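Local coordinates for protein cellulase (Uncultured bacterium, PDB 3WX5) that probably hydrolyses internal beta-1,4-glucosidic bonds of cellulose, as an endoglucanase of glycoside hydrolase family 12, at residues 45-50 against 65-70; 102-107 against 239-244. All coordinates share one frame; numbering follows the deposited sequence.

Interaction 1 (45-50 against 65-70); sequences AETAQC and AEHSNG
H67 reaches across to T47 and Q49 and is gripped at both ring nitrogens. From CB, which lies 3.8 Å from T47 OG1, the chain leaves with CG opposite the carbonyl carbon (chi1 -53°), and this swings the imidazole toward 45-50. CG also sits beside T47 OG1. ND1 meets that hydroxyl at 2.6 Å, close to the ring plane; either atom could be the donor. CE1 passes 3.5 Å from T47 O, while CD2 lies near Q49 OE1. NE2 donates to Q49 OE1 over 2.8 Å, a nearly straight bond (168° at the hydrogen), although the amide plane stands 80° from the ring. Two edge bonds fix the ring's rotation and satisfy both nitrogens of a buried side chain. Q49 is itself positioned by N40, which accepts from its NE2.

Beside the ring, E66 N donates to A48 O at 2.9 Å. One water links T47 OG1 to S68 N; another joins A48 N to E66 OE1, a carboxylate also paired with R64. Q49 and A65 form a non-hydrogen-bonded antiparallel pair at the open end of a beta hairpin, where a loop enters strand 49-54 and another leaves strand 60-65 in the beta-jelly-roll sandwich of family 12.

Interaction 2 (102-107 against 239-244); sequences SRLQSN and VTLTAR
S102 and R103 both turn their backbone N-H toward one carbonyl, that of T242, which defines a classic beta bulge at this end of an otherwise regular antiparallel pair; the axes of the two short segments approach to 4.7 Å. T242 O takes three donors: S102 N at 2.8 Å, R103 N at 3.1 Å and the hydroxyl S102 OG at 2.7 Å. The hydroxyl comes from above the carbonyl plane, 82° out of it, a position reached because chi1 of 60° sets OG between the backbone N and carbonyl carbon. With S102 replaced, an alanine here is likely to cost T242 O its third donor and open a small gap beside T242 CB and CG2.

Away from the bulge the register is regular, with Q105 and T240 exchanging both backbone bonds. The tightly packed side holds L104, V239, L241 and S106. L104 CD1 lies 3.7 Å from V239 CG1 and 3.9 Å from L241 CB, and L197 and I201 of helix 197-206 close over L104. S106 OG is buried but bonded to S238 O and Y122 OH.

The other side is looser and more open to solvent. R103 and T242 run side by side, with T242 OG1 over one face of the guanidinium but still 4.1 Å from R103 NE, a contact without a hydrogen bond. Q105 and T240 likewise run side by side, Q105 CG 3.9 Å from T240 CB. At the C-terminus R244 lays CG near S102 while its NE bonds to E99 O. Cohesion across this strand pair thus rests on backbone hydrogen bonds, reinforced by the S102 hydroxyl at the bulge, and on an apolar face of L104, V239 and L241, with the polar face contributing mostly aliphatic contact.

How the interactions relate
Interactions 1 and 2 reach the same antiparallel sheet, in which strand 60-65 lies directly beside strand 233-243, and that strand beside 101-111. Their centres are about 34 Å apart and their nearest atoms about 19 Å, so they do not touch; they fall on opposite sides of the chain's centre. Along the chain they come in series. Interaction 1 joins a local hairpin, with 14 residues between its segments, whereas interaction 2 brings together segments with 131 residues between them, one of them C-terminal. In family 12 enzymes the substrate cleft lies on the concave face of the larger sheet, so both contacts, on the smaller sheet, are probably structural rather than part of the site.

Interaction 1 (45-50 against 65-70)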
# COMPACT_ATOMS: atom_id res chain seq x y z
N ALA A 45 -7.25 14.68 4.25
CA ALA A 45 -8.29 15.36 5.05
C ALA A 45 -7.79 15.81 6.41
O ALA A 45 -6.68 15.47 6.81
CB ALA A 45 -9.53 14.43 5.24
N GLU A 46 -8.64 16.53 7.14
CA GLU A 46 -8.31 16.98 8.48
C GLU A 46 -9.16 16.26 9.52
O GLU A 46 -9.05 16.53 10.71
CB GLU A 46 -8.52 18.48 8.61
CG GLU A 46 -8.11 19.26 7.37
CD GLU A 46 -7.18 20.40 7.68
OE1 GLU A 46 -6.49 20.33 8.72
OE2 GLU A 46 -7.12 21.36 6.88
N THR A 47 -10.04 15.39 9.06
CA THR A 47 -10.82 14.50 9.96
C THR A 47 -9.98 13.55 10.83
O THR A 47 -8.89 13.09 10.45
CB THR A 47 -11.93 13.72 9.21
OG1 THR A 47 -11.41 13.23 7.95
CG2 THR A 47 -13.08 14.68 8.90
N ALA A 48 -10.52 13.21 12.00
CA ALA A 48 -9.76 12.49 13.00
C ALA A 48 -9.64 10.99 12.67
O ALA A 48 -10.60 10.34 12.23
CB ALA A 48 -10.41 12.67 14.39
N GLN A 49 -8.49 10.44 13.03
CA GLN A 49 -8.25 9.00 12.90
C GLN A 49 -7.22 8.56 13.92
O GLN A 49 -6.17 9.20 14.05
CB GLN A 49 -7.74 8.69 11.49
CG GLN A 49 -7.43 7.23 11.24
CD GLN A 49 -6.73 7.05 9.88
OE1 GLN A 49 -7.32 7.30 8.84
NE2 GLN A 49 -5.45 6.76 9.91
N CYS A 50 -7.48 7.44 14.57
CA CYS A 50 -6.49 6.79 15.42
C CYS A 50 -6.29 5.34 15.00
O CYS A 50 -7.23 4.67 14.61
CB CYS A 50 -6.93 6.80 16.89
SG CYS A 50 -7.19 8.49 17.52
N ALA A 65 -12.15 6.61 13.14
CA ALA A 65 -12.05 7.14 11.79
C ALA A 65 -13.27 7.95 11.42
O ALA A 65 -14.32 7.41 11.11
CB ALA A 65 -11.84 5.99 10.76
N GLU A 66 -13.14 9.26 11.47
CA GLU A 66 -14.28 10.13 11.25
C GLU A 66 -14.35 10.75 9.87
O GLU A 66 -14.99 11.78 9.68
CB GLU A 66 -14.33 11.18 12.34
CG GLU A 66 -14.55 10.48 13.68
CD GLU A 66 -14.52 11.44 14.84
OE1 GLU A 66 -14.29 12.65 14.62
OE2 GLU A 66 -14.77 10.97 15.98
N HIS A 67 -13.85 10.03 8.87
CA HIS A 67 -13.71 10.63 7.56
C HIS A 67 -15.04 10.69 6.85
O HIS A 67 -15.87 9.76 6.96
CB HIS A 67 -12.70 9.85 6.71
CG HIS A 67 -11.39 9.65 7.39
ND1 HIS A 67 -10.67 10.70 7.91
CD2 HIS A 67 -10.71 8.53 7.71
CE1 HIS A 67 -9.60 10.24 8.53
NE2 HIS A 67 -9.56 8.92 8.36
N SER A 68 -15.25 11.77 6.11
CA SER A 68 -16.39 11.83 5.19
C SER A 68 -16.01 12.76 4.05
O SER A 68 -16.33 13.96 4.08
CB SER A 68 -17.65 12.35 5.89
OG SER A 68 -18.78 12.28 5.00
N ASN A 69 -15.26 12.22 3.10
CA ASN A 69 -14.39 13.04 2.23
C ASN A 69 -14.87 13.00 0.80
O ASN A 69 -14.13 13.32 -0.13
CB ASN A 69 -12.96 12.52 2.31
CG ASN A 69 -11.91 13.60 2.06
OD1 ASN A 69 -10.84 13.35 1.46
ND2 ASN A 69 -12.18 14.80 2.55
N GLY A 70 -16.15 12.70 0.59
CA GLY A 70 -16.65 12.62 -0.78
C GLY A 70 -15.91 11.53 -1.55
O GLY A 70 -15.70 10.43 -1.02
O HOH W 1 -13.01 13.31 5.76
O HOH W 2 -12.98 14.50 12.96

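Interaction 2 (102-107 against 239-244)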
# COMPACT_ATOMS: atom_id res chain seq x y z
N SER A 102 15.03 -9.62 -8.34
CA SER A 102 14.80 -11.03 -8.75
C SER A 102 13.45 -11.56 -8.30
O SER A 102 12.71 -12.12 -9.10
CB SER A 102 15.90 -11.99 -8.28
OG SER A 102 16.01 -11.99 -6.87
N ARG A 103 13.11 -11.34 -7.03
CA ARG A 103 11.84 -11.84 -6.47
C ARG A 103 11.27 -10.83 -5.47
O ARG A 103 12.01 -10.23 -4.69
CB ARG A 103 12.04 -13.18 -5.75
CG ARG A 103 12.23 -14.37 -6.69
CD ARG A 103 12.57 -15.68 -5.91
NE ARG A 103 14.00 -15.79 -5.59
CZ ARG A 103 14.56 -16.77 -4.88
NH1 ARG A 103 13.82 -17.75 -4.38
NH2 ARG A 103 15.88 -16.77 -4.65
N LEU A 104 9.95 -10.84 -5.35
CA LEU A 104 9.30 -10.00 -4.35
C LEU A 104 7.95 -10.57 -3.99
O LEU A 104 7.08 -10.70 -4.85
CB LEU A 104 9.14 -8.58 -4.89
CG LEU A 104 8.47 -7.62 -3.90
CD1 LEU A 104 9.31 -7.48 -2.58
CD2 LEU A 104 8.23 -6.23 -4.57
N GLN A 105 7.79 -10.94 -2.73
CA GLN A 105 6.52 -11.53 -2.29
C GLN A 105 6.11 -10.98 -0.94
O GLN A 105 6.93 -10.44 -0.20
CB GLN A 105 6.60 -13.06 -2.22
CG GLN A 105 7.61 -13.58 -1.21
CD GLN A 105 7.65 -15.11 -1.19
OE1 GLN A 105 7.98 -15.74 -2.20
NE2 GLN A 105 7.18 -15.71 -0.09
N SER A 106 4.84 -11.14 -0.62
CA SER A 106 4.33 -10.60 0.62
C SER A 106 3.15 -11.40 1.17
O SER A 106 2.42 -12.03 0.40
CB SER A 106 3.98 -9.14 0.39
OG SER A 106 3.43 -8.55 1.54
N ASN A 107 3.07 -11.51 2.49
CA ASN A 107 1.87 -11.94 3.20
C ASN A 107 1.11 -10.77 3.83
O ASN A 107 1.72 -9.82 4.32
CB ASN A 107 2.23 -12.92 4.33
CG ASN A 107 3.11 -14.07 3.88
OD1 ASN A 107 3.19 -14.39 2.70
ND2 ASN A 107 3.80 -14.68 4.84
N VAL A 239 7.13 -8.89 4.09
CA VAL A 239 7.61 -8.71 2.73
C VAL A 239 8.93 -9.42 2.58
O VAL A 239 9.75 -9.37 3.50
CB VAL A 239 7.83 -7.23 2.40
CG1 VAL A 239 8.47 -7.11 1.01
CG2 VAL A 239 6.49 -6.48 2.46
N THR A 240 9.12 -10.14 1.47
CA THR A 240 10.41 -10.78 1.21
C THR A 240 10.95 -10.35 -0.15
O THR A 240 10.33 -10.58 -1.19
CB THR A 240 10.34 -12.33 1.25
OG1 THR A 240 9.84 -12.75 2.53
CG2 THR A 240 11.76 -12.93 1.06
N LEU A 241 12.10 -9.68 -0.12
CA LEU A 241 12.68 -9.12 -1.33
C LEU A 241 14.00 -9.83 -1.64
O LEU A 241 14.86 -9.97 -0.76
CB LEU A 241 12.94 -7.62 -1.16
CG LEU A 241 13.86 -6.90 -2.16
CD1 LEU A 241 13.23 -6.84 -3.57
CD2 LEU A 241 14.21 -5.48 -1.67
N THR A 242 14.19 -10.17 -2.91
CA THR A 242 15.47 -10.71 -3.37
C THR A 242 16.00 -9.93 -4.56
O THR A 242 15.30 -9.76 -5.56
CB THR A 242 15.33 -12.20 -3.78
OG1 THR A 242 14.57 -12.89 -2.77
CG2 THR A 242 16.70 -12.81 -3.88
N ALA A 243 17.25 -9.51 -4.46
CA ALA A 243 17.89 -8.75 -5.54
C ALA A 243 18.57 -9.73 -6.50
O ALA A 243 19.03 -10.80 -6.08
CB ALA A 243 18.93 -7.76 -4.95
N ARG A 244 18.70 -9.34 -7.77
CA ARG A 244 19.43 -10.16 -8.75
C ARG A 244 20.94 -10.18 -8.39
O ARG A 244 21.42 -9.22 -7.77
CB ARG A 244 19.27 -9.58 -10.15
CG ARG A 244 17.85 -9.69 -10.71
CD ARG A 244 17.82 -9.38 -12.20
NE ARG A 244 16.44 -9.30 -12.68
CZ ARG A 244 15.68 -10.35 -13.01
NH1 ARG A 244 16.20 -11.60 -13.04
NH2 ARG A 244 14.45 -10.14 -13.47